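PDB 6RIW: ORF10 from Moritella marina, which forms the ketosynthase-chain length factor didomain of a polyunsaturated fatty acid synthase, in which the ketosynthase probably extends the acyl chain by condensation on acyl carrier protein. Local coordinates for residues R764-P772 against A782-A790; I792-H803 against K864-G872. All blocks are in the same frame, centred on the assembly; numbering follows the deposited sequence.

Interaction 1: R764-P772 against A782-A790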
ATOM      1  N   ARG A 764     -21.296  -8.083  17.091  1.00 13.24           N
ATOM      2  CA  ARG A 764     -21.480  -8.285  15.665  1.00 14.39           C
ATOM      3  C   ARG A 764     -21.368  -6.954  14.943  1.00 16.24           C
ATOM      4  O   ARG A 764     -21.860  -5.937  15.434  1.00 16.89           O
ATOM      5  CB  ARG A 764     -22.843  -8.908  15.369  1.00 17.68           C
ATOM      6  CG  ARG A 764     -22.792 -10.403  15.475  1.00 18.25           C
ATOM      7  CD  ARG A 764     -24.142 -11.056  15.236  1.00 25.53           C
ATOM      8  NE  ARG A 764     -23.952 -12.443  15.636  1.00 32.70           N
ATOM      9  CZ  ARG A 764     -24.158 -12.890  16.867  1.00 29.01           C
ATOM     10  NH1 ARG A 764     -23.923 -14.163  17.147  1.00 36.73           N
ATOM     11  NH2 ARG A 764     -24.639 -12.069  17.797  1.00 28.48           N
ATOM     12  N   ILE A 765     -20.752  -6.966  13.762  1.00 14.65           N
ATOM     13  CA  ILE A 765     -20.851  -5.838  12.839  1.00 16.76           C
ATOM     14  C   ILE A 765     -22.072  -6.092  11.957  1.00 13.86           C
ATOM     15  O   ILE A 765     -22.051  -6.935  11.054  1.00 16.00           O
ATOM     16  CB  ILE A 765     -19.582  -5.649  12.002  1.00 14.89           C
ATOM     17  CG1 ILE A 765     -18.356  -5.561  12.911  1.00 15.42           C
ATOM     18  CG2 ILE A 765     -19.724  -4.368  11.186  1.00 13.49           C
ATOM     19  CD1 ILE A 765     -16.990  -5.431  12.158  1.00 17.17           C
ATOM     20  N   ASP A 766     -23.148  -5.347  12.211  1.00 16.39           N
ATOM     21  CA  ASP A 766     -24.386  -5.577  11.473  1.00 18.16           C
ATOM     22  C   ASP A 766     -24.389  -4.878  10.121  1.00 19.40           C
ATOM     23  O   ASP A 766     -25.091  -5.317   9.204  1.00 18.12           O
ATOM     24  CB  ASP A 766     -25.587  -5.111  12.295  1.00 18.65           C
ATOM     25  CG  ASP A 766     -25.965  -6.101  13.388  1.00 28.91           C
ATOM     26  OD1 ASP A 766     -25.658  -7.306  13.247  1.00 30.23           O
ATOM     27  OD2 ASP A 766     -26.563  -5.669  14.398  1.00 38.97           O
ATOM     28  N   ALA A 767     -23.628  -3.795   9.968  1.00 15.60           N
ATOM     29  CA  ALA A 767     -23.637  -3.089   8.703  1.00 16.30           C
ATOM     30  C   ALA A 767     -22.429  -2.175   8.630  1.00 14.17           C
ATOM     31  O   ALA A 767     -22.009  -1.614   9.643  1.00 14.86           O
ATOM     32  CB  ALA A 767     -24.914  -2.250   8.539  1.00 19.39           C
ATOM     33  N   VAL A 768     -21.887  -2.027   7.430  1.00 13.35           N
ATOM     34  CA  VAL A 768     -20.964  -0.937   7.116  1.00 14.74           C
ATOM     35  C   VAL A 768     -21.415  -0.354   5.786  1.00 16.38           C
ATOM     36  O   VAL A 768     -21.667  -1.096   4.832  1.00 14.93           O
ATOM     37  CB  VAL A 768     -19.492  -1.397   7.069  1.00 15.87           C
ATOM     38  CG1 VAL A 768     -19.263  -2.450   5.982  1.00 19.06           C
ATOM     39  CG2 VAL A 768     -18.548  -0.177   6.875  1.00 17.51           C
ATOM     40  N   SER A 769     -21.584   0.962   5.739  1.00 13.21           N
ATOM     41  CA  SER A 769     -22.047   1.637   4.538  1.00 14.85           C
ATOM     42  C   SER A 769     -21.200   2.876   4.316  1.00 16.46           C
ATOM     43  O   SER A 769     -20.641   3.425   5.262  1.00 15.77           O
ATOM     44  CB  SER A 769     -23.516   2.050   4.648  1.00 17.62           C
ATOM     45  OG  SER A 769     -24.327   0.894   4.747  1.00 24.64           O
ATOM     46  N   PHE A 770     -21.141   3.329   3.058  1.00 13.29           N
ATOM     47  CA  PHE A 770     -20.352   4.490   2.665  1.00 14.91           C
ATOM     48  C   PHE A 770     -21.190   5.440   1.828  1.00 16.58           C
ATOM     49  O   PHE A 770     -22.129   5.015   1.151  1.00 16.29           O
ATOM     50  CB  PHE A 770     -19.130   4.070   1.834  1.00 15.02           C
ATOM     51  CG  PHE A 770     -18.169   3.207   2.587  1.00 18.77           C
ATOM     52  CD1 PHE A 770     -18.391   1.838   2.693  1.00 20.47           C
ATOM     53  CD2 PHE A 770     -17.063   3.759   3.202  1.00 19.08           C
ATOM     54  CE1 PHE A 770     -17.507   1.037   3.402  1.00 19.49           C
ATOM     55  CE2 PHE A 770     -16.164   2.941   3.908  1.00 20.30           C
ATOM     56  CZ  PHE A 770     -16.410   1.583   4.000  1.00 17.41           C
ATOM     57  N   ALA A 771     -20.807   6.719   1.830  1.00 14.51           N
ATOM     58  CA  ALA A 771     -21.382   7.714   0.938  1.00 16.87           C
ATOM     59  C   ALA A 771     -20.252   8.629   0.492  1.00 17.66           C
ATOM     60  O   ALA A 771     -19.353   8.922   1.291  1.00 16.67           O
ATOM     61  CB  ALA A 771     -22.495   8.535   1.612  1.00 17.74           C
ATOM     62  N   PRO A 772     -20.228   9.043  -0.777  1.00 19.12           N
ATOM     63  CA  PRO A 772     -19.194   9.988  -1.220  1.00 17.46           C
ATOM     64  C   PRO A 772     -19.327  11.321  -0.499  1.00 17.36           C
ATOM     65  O   PRO A 772     -20.436  11.793  -0.221  1.00 18.98           O
ATOM     66  CB  PRO A 772     -19.469  10.152  -2.724  1.00 21.37           C
ATOM     67  CG  PRO A 772     -20.323   8.996  -3.097  1.00 26.04           C
ATOM     68  CD  PRO A 772     -21.122   8.652  -1.879  1.00 20.78           C
ATOM     69  N   ALA A 782     -24.920   8.054   4.423  1.00 13.94           N
ATOM     70  CA  ALA A 782     -24.266   6.822   4.837  1.00 15.08           C
ATOM     71  C   ALA A 782     -24.960   6.209   6.038  1.00 16.91           C
ATOM     72  O   ALA A 782     -25.106   4.984   6.120  1.00 13.62           O
ATOM     73  CB  ALA A 782     -22.786   7.088   5.143  1.00 15.36           C
ATOM     74  N   ALA A 783     -25.371   7.037   7.008  1.00 14.84           N
ATOM     75  CA  ALA A 783     -26.054   6.500   8.178  1.00 18.83           C
ATOM     76  C   ALA A 783     -27.370   5.819   7.794  1.00 16.24           C
ATOM     77  O   ALA A 783     -27.702   4.744   8.316  1.00 15.56           O
ATOM     78  CB  ALA A 783     -26.298   7.624   9.183  1.00 17.02           C
ATOM     79  N   ASP A 784     -28.147   6.449   6.915  1.00 16.67           N
ATOM     80  CA  ASP A 784     -29.408   5.846   6.488  1.00 23.39           C
ATOM     81  C   ASP A 784     -29.171   4.505   5.804  1.00 21.73           C
ATOM     82  O   ASP A 784     -29.935   3.546   6.005  1.00 17.95           O
ATOM     83  CB  ASP A 784     -30.152   6.795   5.556  1.00 23.62           C
ATOM     84  CG  ASP A 784     -31.426   6.167   4.985  1.00 34.91           C
ATOM     85  OD1 ASP A 784     -32.304   5.762   5.787  1.00 39.33           O
ATOM     86  OD2 ASP A 784     -31.541   6.055   3.741  1.00 36.79           O
ATOM     87  N   LYS A 785     -28.134   4.421   4.969  1.00 18.72           N
ATOM     88  CA  LYS A 785     -27.834   3.142   4.332  1.00 19.90           C
ATOM     89  C   LYS A 785     -27.490   2.094   5.374  1.00 17.94           C
ATOM     90  O   LYS A 785     -27.924   0.941   5.280  1.00 19.39           O
ATOM     91  CB  LYS A 785     -26.664   3.272   3.351  1.00 16.27           C
ATOM     92  CG  LYS A 785     -26.874   4.149   2.136  1.00 21.71           C
ATOM     93  CD  LYS A 785     -25.638   4.028   1.245  1.00 24.83           C
ATOM     94  CE  LYS A 785     -25.573   5.130   0.216  1.00 30.40           C
ATOM     95  NZ  LYS A 785     -24.324   5.014  -0.613  1.00 31.17           N
ATOM     96  N   ALA A 786     -26.684   2.471   6.371  1.00 16.57           N
ATOM     97  CA  ALA A 786     -26.214   1.490   7.333  1.00 15.29           C
ATOM     98  C   ALA A 786     -27.342   1.041   8.249  1.00 18.77           C
ATOM     99  O   ALA A 786     -27.425  -0.142   8.609  1.00 16.06           O
ATOM    100  CB  ALA A 786     -25.037   2.069   8.132  1.00 14.53           C
ATOM    101  N   LEU A 787     -28.237   1.964   8.620  1.00 16.00           N
ATOM    102  CA  LEU A 787     -29.360   1.575   9.470  1.00 15.91           C
ATOM    103  C   LEU A 787     -30.307   0.648   8.714  1.00 19.40           C
ATOM    104  O   LEU A 787     -30.788  -0.348   9.273  1.00 19.71           O
ATOM    105  CB  LEU A 787     -30.097   2.818   9.982  1.00 17.52           C
ATOM    106  CG  LEU A 787     -29.289   3.704  10.942  1.00 16.21           C
ATOM    107  CD1 LEU A 787     -29.829   5.134  10.988  1.00 19.40           C
ATOM    108  CD2 LEU A 787     -29.234   3.098  12.337  1.00 20.31           C
ATOM    109  N   THR A 788     -30.546   0.941   7.433  1.00 19.31           N
ATOM    110  CA  THR A 788     -31.368   0.067   6.590  1.00 22.25           C
ATOM    111  C   THR A 788     -30.747  -1.321   6.460  1.00 22.82           C
ATOM    112  O   THR A 788     -31.444  -2.350   6.562  1.00 19.53           O
ATOM    113  CB  THR A 788     -31.533   0.691   5.207  1.00 22.17           C
ATOM    114  OG1 THR A 788     -32.180   1.965   5.324  1.00 25.37           O
ATOM    115  CG2 THR A 788     -32.341  -0.231   4.269  1.00 22.68           C
ATOM    116  N   LEU A 789     -29.436  -1.371   6.220  1.00 19.89           N
ATOM    117  CA  LEU A 789     -28.749  -2.652   6.114  1.00 20.48           C
ATOM    118  C   LEU A 789     -28.812  -3.421   7.428  1.00 21.12           C
ATOM    119  O   LEU A 789     -29.018  -4.639   7.433  1.00 21.63           O
ATOM    120  CB  LEU A 789     -27.298  -2.430   5.667  1.00 21.09           C
ATOM    121  CG  LEU A 789     -26.458  -3.679   5.366  1.00 22.52           C
ATOM    122  CD1 LEU A 789     -27.069  -4.511   4.228  1.00 27.89           C
ATOM    123  CD2 LEU A 789     -25.008  -3.283   5.049  1.00 28.58           C
ATOM    124  N   ALA A 790     -28.644  -2.726   8.558  1.00 18.23           N
ATOM    125  CA  ALA A 790     -28.712  -3.380   9.853  1.00 18.70           C
ATOM    126  C   ALA A 790     -30.130  -3.783  10.230  1.00 24.32           C
ATOM    127  O   ALA A 790     -30.303  -4.606  11.133  1.00 24.79           O
ATOM    128  CB  ALA A 790     -28.138  -2.467  10.949  1.00 20.54           C
TER
HETATM  129  O   HOH W   1     -27.539  -6.827   8.678  1.00 30.01           O
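Lys785 reaches Phe770 because its CG stands beside the backbone N, anti to the carbonyl carbon (chi1 -65°), and the chain runs extended from there along the strand. Its NZ donates to Phe770 O at 2.8 Å, in the carbonyl plane, so an ammonium group of the helix is anchored on the strand backbone. Leu789 takes the other course: CG lies opposite the backbone N (chi1 -174°), which carries CD2 across the methyl of Ala767, with Leu789 CD2 3.6 Å from Ala767 CB.

The rest of the packing is made by small side chains. Ala767 CB presses on the helix backbone, 3.3 Å from Ala786 O. Two residues further along the strand, Ser769 OG rests on Ala786 CA at 3.3 Å; it also comes near Ala786 N, but the angle is too poor for a hydrogen bond, and that N-H is already given to Ala782 O within the helix. At the far end Ala771 CB meets Ala782 CB at 3.8 Å. With alanines and a serine at these positions the axes of the strand and helix segments can approach to 6.8 Å, running at 144° to each other. Where Asp766 begins the contact, a water donates to both Asp766 O and Leu789 O, each 2.9 Å from the water oxygen, and bridges two carbonyls that cannot bond to one another. The Asp766 carboxylate is turned to Ser883, whose OG hydrogen-bonds with OD2.

Strand 763-772 carries a classic beta bulge at Asp766 and Ala767, set against the single Ile881, and pairs antiparallel with strands 876-884 and 469-478. Helix 776-790 covers one face of this sheet and also packs against strand 876-884 through Ala783 and Leu787, while Val768 and Phe770 point to helix 668-682 on the opposite face.

Interaction 2: I792-H803 against K864-G872; sequences ISAADVASVEAH and KHIAINGLG
Strands 797-801 and 865-870 are parallel neighbours in the C-terminal half of the chain length factor domain, joined through Val800 with Ala867 and Glu801 with Ile868. Glu801 N bonds almost straight to Ala867 O at 2.7 Å, Asn869 N returns a bond to Glu801 O at 3.1 Å, and Ala867 N reaches Ser799 O. Ahead of these, Ala798 N meets His865 O at 2.8 Å, whereas Ser799 N is buried without a partner.

At the entry end Ile792 CG2 lies over one face of the His865 imidazole, 4.0 Å from the ring centroid, in a CH-pi contact, and Asp796 O comes to the ring's edge. A water links Asp796 O, Lys864 NZ and His865 N.

The half-domain follows the thiolase-type order, three strand-helix units and then a hairpin; strand 865-870 opens that hairpin, and strand 876-884 runs back beside it. Glu801 and Ile868 lie alongside each other, Glu801 CG 4.0 Å from Ile868 CG2, before the glutamate bends away to Lys848 and Val830 N.

Past the strand ends, His803, whose sequence surroundings resemble the histidine motif of ketosynthases, has CG anti to its own N (chi1 -172°), which brings one face of the ring to Leu871 O; that oxygen stands 3.0 Å from the ring plane, toward the NE2 side, and is not hydrogen-bonded to it. Replacing His803 by alanine would probably open a gap over the Leu871 carbonyl and leave Leu871 CB without its neighbour CD2. Asn869 turns its amide to His879 and Glu814, the latter also accepting from His803 N.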
ATOM      1  N   ILE A 792     -32.532  -1.678  11.512  1.00 22.78           N
ATOM      2  CA  ILE A 792     -32.953  -0.972  12.713  1.00 22.73           C
ATOM      3  C   ILE A 792     -33.298   0.463  12.337  1.00 22.18           C
ATOM      4  O   ILE A 792     -33.083   0.915  11.213  1.00 23.64           O
ATOM      5  CB  ILE A 792     -31.889  -0.989  13.838  1.00 21.86           C
ATOM      6  CG1 ILE A 792     -30.634  -0.189  13.433  1.00 20.74           C
ATOM      7  CG2 ILE A 792     -31.540  -2.415  14.245  1.00 23.86           C
ATOM      8  CD1 ILE A 792     -29.663   0.053  14.607  1.00 22.23           C
ATOM      9  N   SER A 793     -33.855   1.172  13.298  1.00 23.52           N
ATOM     10  CA  SER A 793     -34.159   2.584  13.141  1.00 23.53           C
ATOM     11  C   SER A 793     -33.163   3.400  13.954  1.00 21.25           C
ATOM     12  O   SER A 793     -32.515   2.889  14.871  1.00 22.45           O
ATOM     13  CB  SER A 793     -35.589   2.879  13.608  1.00 27.16           C
ATOM     14  OG  SER A 793     -35.644   2.776  15.028  1.00 29.89           O
ATOM     15  N   ALA A 794     -33.050   4.683  13.610  1.00 21.49           N
ATOM     16  CA  ALA A 794     -32.118   5.546  14.328  1.00 21.14           C
ATOM     17  C   ALA A 794     -32.400   5.564  15.825  1.00 24.18           C
ATOM     18  O   ALA A 794     -31.467   5.656  16.627  1.00 21.09           O
ATOM     19  CB  ALA A 794     -32.171   6.958  13.751  1.00 21.09           C
ATOM     20  N   ALA A 795     -33.677   5.456  16.229  1.00 22.47           N
ATOM     21  CA  ALA A 795     -33.994   5.474  17.653  1.00 21.19           C
ATOM     22  C   ALA A 795     -33.486   4.234  18.383  1.00 22.65           C
ATOM     23  O   ALA A 795     -33.415   4.233  19.618  1.00 25.01           O
ATOM     24  CB  ALA A 795     -35.513   5.614  17.843  1.00 26.89           C
ATOM     25  N   ASP A 796     -33.129   3.182  17.648  1.00 18.69           N
ATOM     26  CA  ASP A 796     -32.588   1.962  18.225  1.00 22.66           C
ATOM     27  C   ASP A 796     -31.129   2.088  18.652  1.00 19.94           C
ATOM     28  O   ASP A 796     -30.603   1.164  19.285  1.00 21.94           O
ATOM     29  CB  ASP A 796     -32.717   0.817  17.214  1.00 19.90           C
ATOM     30  CG  ASP A 796     -34.151   0.395  16.999  1.00 27.19           C
ATOM     31  OD1 ASP A 796     -34.870   0.295  18.020  1.00 27.03           O
ATOM     32  OD2 ASP A 796     -34.545   0.160  15.828  1.00 28.71           O
ATOM     33  N   VAL A 797     -30.466   3.189  18.327  1.00 21.40           N
ATOM     34  CA  VAL A 797     -29.043   3.351  18.618  1.00 17.65           C
ATOM     35  C   VAL A 797     -28.862   3.933  20.015  1.00 17.22           C
ATOM     36  O   VAL A 797     -29.395   5.005  20.334  1.00 21.87           O
ATOM     37  CB  VAL A 797     -28.366   4.230  17.554  1.00 17.21           C
ATOM     38  CG1 VAL A 797     -26.934   4.562  17.974  1.00 18.16           C
ATOM     39  CG2 VAL A 797     -28.369   3.519  16.189  1.00 21.01           C
ATOM     40  N   ALA A 798     -28.086   3.231  20.845  1.00 18.80           N
ATOM     41  CA  ALA A 798     -27.884   3.609  22.239  1.00 21.13           C
ATOM     42  C   ALA A 798     -26.850   4.718  22.390  1.00 23.31           C
ATOM     43  O   ALA A 798     -26.974   5.577  23.271  1.00 20.64           O
ATOM     44  CB  ALA A 798     -27.438   2.392  23.044  1.00 20.11           C
ATOM     45  N   SER A 799     -25.806   4.690  21.572  1.00 17.86           N
ATOM     46  CA  SER A 799     -24.736   5.669  21.682  1.00 15.72           C
ATOM     47  C   SER A 799     -24.013   5.707  20.346  1.00 19.04           C
ATOM     48  O   SER A 799     -24.217   4.845  19.488  1.00 15.05           O
ATOM     49  CB  SER A 799     -23.794   5.333  22.834  1.00 19.65           C
ATOM     50  OG  SER A 799     -23.153   4.082  22.638  1.00 19.81           O
ATOM     51  N   VAL A 800     -23.175   6.728  20.175  1.00 16.86           N
ATOM     52  CA  VAL A 800     -22.565   7.038  18.889  1.00 16.08           C
ATOM     53  C   VAL A 800     -21.079   7.223  19.117  1.00 16.19           C
ATOM     54  O   VAL A 800     -20.673   8.019  19.972  1.00 15.71           O
ATOM     55  CB  VAL A 800     -23.161   8.309  18.248  1.00 18.52           C
ATOM     56  CG1 VAL A 800     -22.505   8.565  16.889  1.00 17.47           C
ATOM     57  CG2 VAL A 800     -24.644   8.163  18.086  1.00 20.05           C
ATOM     58  N   GLU A 801     -20.277   6.485  18.357  1.00 14.06           N
ATOM     59  CA  GLU A 801     -18.820   6.616  18.384  1.00 13.82           C
ATOM     60  C   GLU A 801     -18.460   7.559  17.245  1.00 16.92           C
ATOM     61  O   GLU A 801     -18.391   7.159  16.085  1.00 16.62           O
ATOM     62  CB  GLU A 801     -18.160   5.241  18.264  1.00 14.15           C
ATOM     63  CG  GLU A 801     -16.653   5.248  18.087  1.00 16.47           C
ATOM     64  CD  GLU A 801     -15.895   5.648  19.337  1.00 20.29           C
ATOM     65  OE1 GLU A 801     -16.516   5.701  20.436  1.00 21.33           O
ATOM     66  OE2 GLU A 801     -14.664   5.912  19.205  1.00 18.96           O
ATOM     67  N   ALA A 802     -18.302   8.838  17.559  1.00 15.37           N
ATOM     68  CA  ALA A 802     -18.009   9.811  16.512  1.00 15.99           C
ATOM     69  C   ALA A 802     -16.559   9.676  16.056  1.00 15.50           C
ATOM     70  O   ALA A 802     -15.696   9.202  16.798  1.00 14.37           O
ATOM     71  CB  ALA A 802     -18.256  11.235  17.024  1.00 15.52           C
ATOM     72  N   HIS A 803     -16.299  10.090  14.816  1.00 13.45           N
ATOM     73  CA  HIS A 803     -14.917  10.191  14.354  1.00 13.74           C
ATOM     74  C   HIS A 803     -14.130  11.154  15.242  1.00 14.78           C
ATOM     75  O   HIS A 803     -13.047  10.818  15.731  1.00 13.68           O
ATOM     76  CB  HIS A 803     -14.917  10.639  12.883  1.00 14.24           C
ATOM     77  CG  HIS A 803     -13.574  10.607  12.226  1.00 13.83           C
ATOM     78  ND1 HIS A 803     -12.812   9.458  12.122  1.00 17.92           N
ATOM     79  CD2 HIS A 803     -12.855  11.590  11.627  1.00 16.30           C
ATOM     80  CE1 HIS A 803     -11.677   9.741  11.503  1.00 15.87           C
ATOM     81  NE2 HIS A 803     -11.683  11.024  11.183  1.00 16.95           N
ATOM     82  N   LYS A 864     -28.506  -4.282  22.057  1.00 27.42           N
ATOM     83  CA  LYS A 864     -28.026  -2.908  22.089  1.00 25.00           C
ATOM     84  C   LYS A 864     -27.188  -2.652  20.845  1.00 24.07           C
ATOM     85  O   LYS A 864     -26.391  -3.503  20.430  1.00 21.06           O
ATOM     86  CB  LYS A 864     -27.217  -2.608  23.355  1.00 34.97           C
ATOM     87  CG  LYS A 864     -28.058  -2.496  24.635  1.00 42.18           C
ATOM     88  CD  LYS A 864     -28.721  -1.111  24.803  1.00 39.99           C
ATOM     89  CE  LYS A 864     -30.158  -1.090  24.300  1.00 38.68           C
ATOM     90  NZ  LYS A 864     -30.568   0.278  23.849  1.00 45.69           N
ATOM     91  N   HIS A 865     -27.395  -1.483  20.247  1.00 21.85           N
ATOM     92  CA  HIS A 865     -26.767  -1.087  18.995  1.00 18.73           C
ATOM     93  C   HIS A 865     -25.992   0.204  19.182  1.00 20.25           C
ATOM     94  O   HIS A 865     -26.496   1.153  19.787  1.00 19.45           O
ATOM     95  CB  HIS A 865     -27.806  -0.876  17.905  1.00 20.48           C
ATOM     96  CG  HIS A 865     -28.676  -2.073  17.686  1.00 24.39           C
ATOM     97  ND1 HIS A 865     -28.256  -3.164  16.956  1.00 25.54           N
ATOM     98  CD2 HIS A 865     -29.919  -2.368  18.127  1.00 28.03           C
ATOM     99  CE1 HIS A 865     -29.216  -4.075  16.938  1.00 28.47           C
ATOM    100  NE2 HIS A 865     -30.234  -3.617  17.643  1.00 30.73           N
ATOM    101  N   ILE A 866     -24.786   0.256  18.616  1.00 16.91           N
ATOM    102  CA  ILE A 866     -23.967   1.464  18.642  1.00 15.13           C
ATOM    103  C   ILE A 866     -23.567   1.808  17.212  1.00 13.64           C
ATOM    104  O   ILE A 866     -23.205   0.922  16.433  1.00 16.15           O
ATOM    105  CB  ILE A 866     -22.731   1.287  19.548  1.00 15.77           C
ATOM    106  CG1 ILE A 866     -23.166   1.162  21.015  1.00 13.60           C
ATOM    107  CG2 ILE A 866     -21.720   2.468  19.377  1.00 15.11           C
ATOM    108  CD1 ILE A 866     -22.006   0.870  21.962  1.00 15.80           C
ATOM    109  N   ALA A 867     -23.687   3.085  16.853  1.00 13.35           N
ATOM    110  CA  ALA A 867     -23.269   3.566  15.548  1.00 13.39           C
ATOM    111  C   ALA A 867     -21.847   4.112  15.639  1.00 14.62           C
ATOM    112  O   ALA A 867     -21.482   4.755  16.631  1.00 14.80           O
ATOM    113  CB  ALA A 867     -24.217   4.654  15.040  1.00 11.74           C
ATOM    114  N   ILE A 868     -21.051   3.850  14.596  1.00 13.31           N
ATOM    115  CA  ILE A 868     -19.715   4.422  14.437  1.00 12.70           C
ATOM    116  C   ILE A 868     -19.699   5.228  13.148  1.00 13.59           C
ATOM    117  O   ILE A 868     -20.155   4.744  12.106  1.00 13.88           O
ATOM    118  CB  ILE A 868     -18.628   3.330  14.391  1.00 14.63           C
ATOM    119  CG1 ILE A 868     -18.797   2.348  15.560  1.00 11.99           C
ATOM    120  CG2 ILE A 868     -17.211   3.969  14.327  1.00 13.76           C
ATOM    121  CD1 ILE A 868     -17.727   1.204  15.567  1.00 12.51           C
ATOM    122  N   ASN A 869     -19.137   6.439  13.207  1.00 12.78           N
ATOM    123  CA  ASN A 869     -18.991   7.291  12.037  1.00 13.03           C
ATOM    124  C   ASN A 869     -17.513   7.471  11.705  1.00 13.89           C
ATOM    125  O   ASN A 869     -16.662   7.484  12.594  1.00 15.31           O
ATOM    126  CB  ASN A 869     -19.655   8.657  12.278  1.00 16.45           C
ATOM    127  CG  ASN A 869     -19.955   9.394  10.986  1.00 18.71           C
ATOM    128  OD1 ASN A 869     -20.603   8.856  10.086  1.00 18.32           O
ATOM    129  ND2 ASN A 869     -19.461  10.629  10.876  1.00 17.15           N
ATOM    130  N   GLY A 870     -17.210   7.570  10.411  1.00 12.92           N
ATOM    131  CA  GLY A 870     -15.848   7.753   9.940  1.00 15.08           C
ATOM    132  C   GLY A 870     -15.750   8.761   8.812  1.00 15.38           C
ATOM    133  O   GLY A 870     -16.593   8.767   7.905  1.00 14.86           O
ATOM    134  N   LEU A 871     -14.749   9.649   8.890  1.00 12.37           N
ATOM    135  CA  LEU A 871     -14.435  10.617   7.853  1.00 13.76           C
ATOM    136  C   LEU A 871     -12.943  10.531   7.603  1.00 14.21           C
ATOM    137  O   LEU A 871     -12.213   9.881   8.353  1.00 15.25           O
ATOM    138  CB  LEU A 871     -14.826  12.061   8.245  1.00 14.16           C
ATOM    139  CG  LEU A 871     -16.317  12.291   8.544  1.00 14.89           C
ATOM    140  CD1 LEU A 871     -16.530  13.687   9.135  1.00 20.37           C
ATOM    141  CD2 LEU A 871     -17.139  12.147   7.264  1.00 19.09           C
ATOM    142  N   GLY A 872     -12.470  11.172   6.543  1.00 15.20           N
ATOM    143  CA  GLY A 872     -11.028  11.236   6.379  1.00 15.93           C
ATOM    144  C   GLY A 872     -10.629  11.831   5.043  1.00 15.06           C
ATOM    145  O   GLY A 872     -11.452  12.358   4.289  1.00 15.23           O
TER
HETATM  146  O   HOH W   2     -29.799   0.045  21.371  1.00 31.23           O

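Interactions 1 and 2 follow each other along the chain, their centres about 10 Å apart: strand 763-772, helix 776-790 and strand 797-801 make a beta-alpha-beta crossover, and strands 865-870 and 876-884 fill the sheet between its two strands. Leu787 joins the contacts. Its O probably accepts from Ile792 N at 3.1 Å where the helix ends, and its CD2 packs on Val797 CG2 at 4.0 Å, on a helix side turned from strand 763-772. Asp766 OD2 also lies 4.0 Å from His865 ND1, a packing contact across strand 876-884. Both contacts lie away from the magnesium ion bound at Met1 and Lys286.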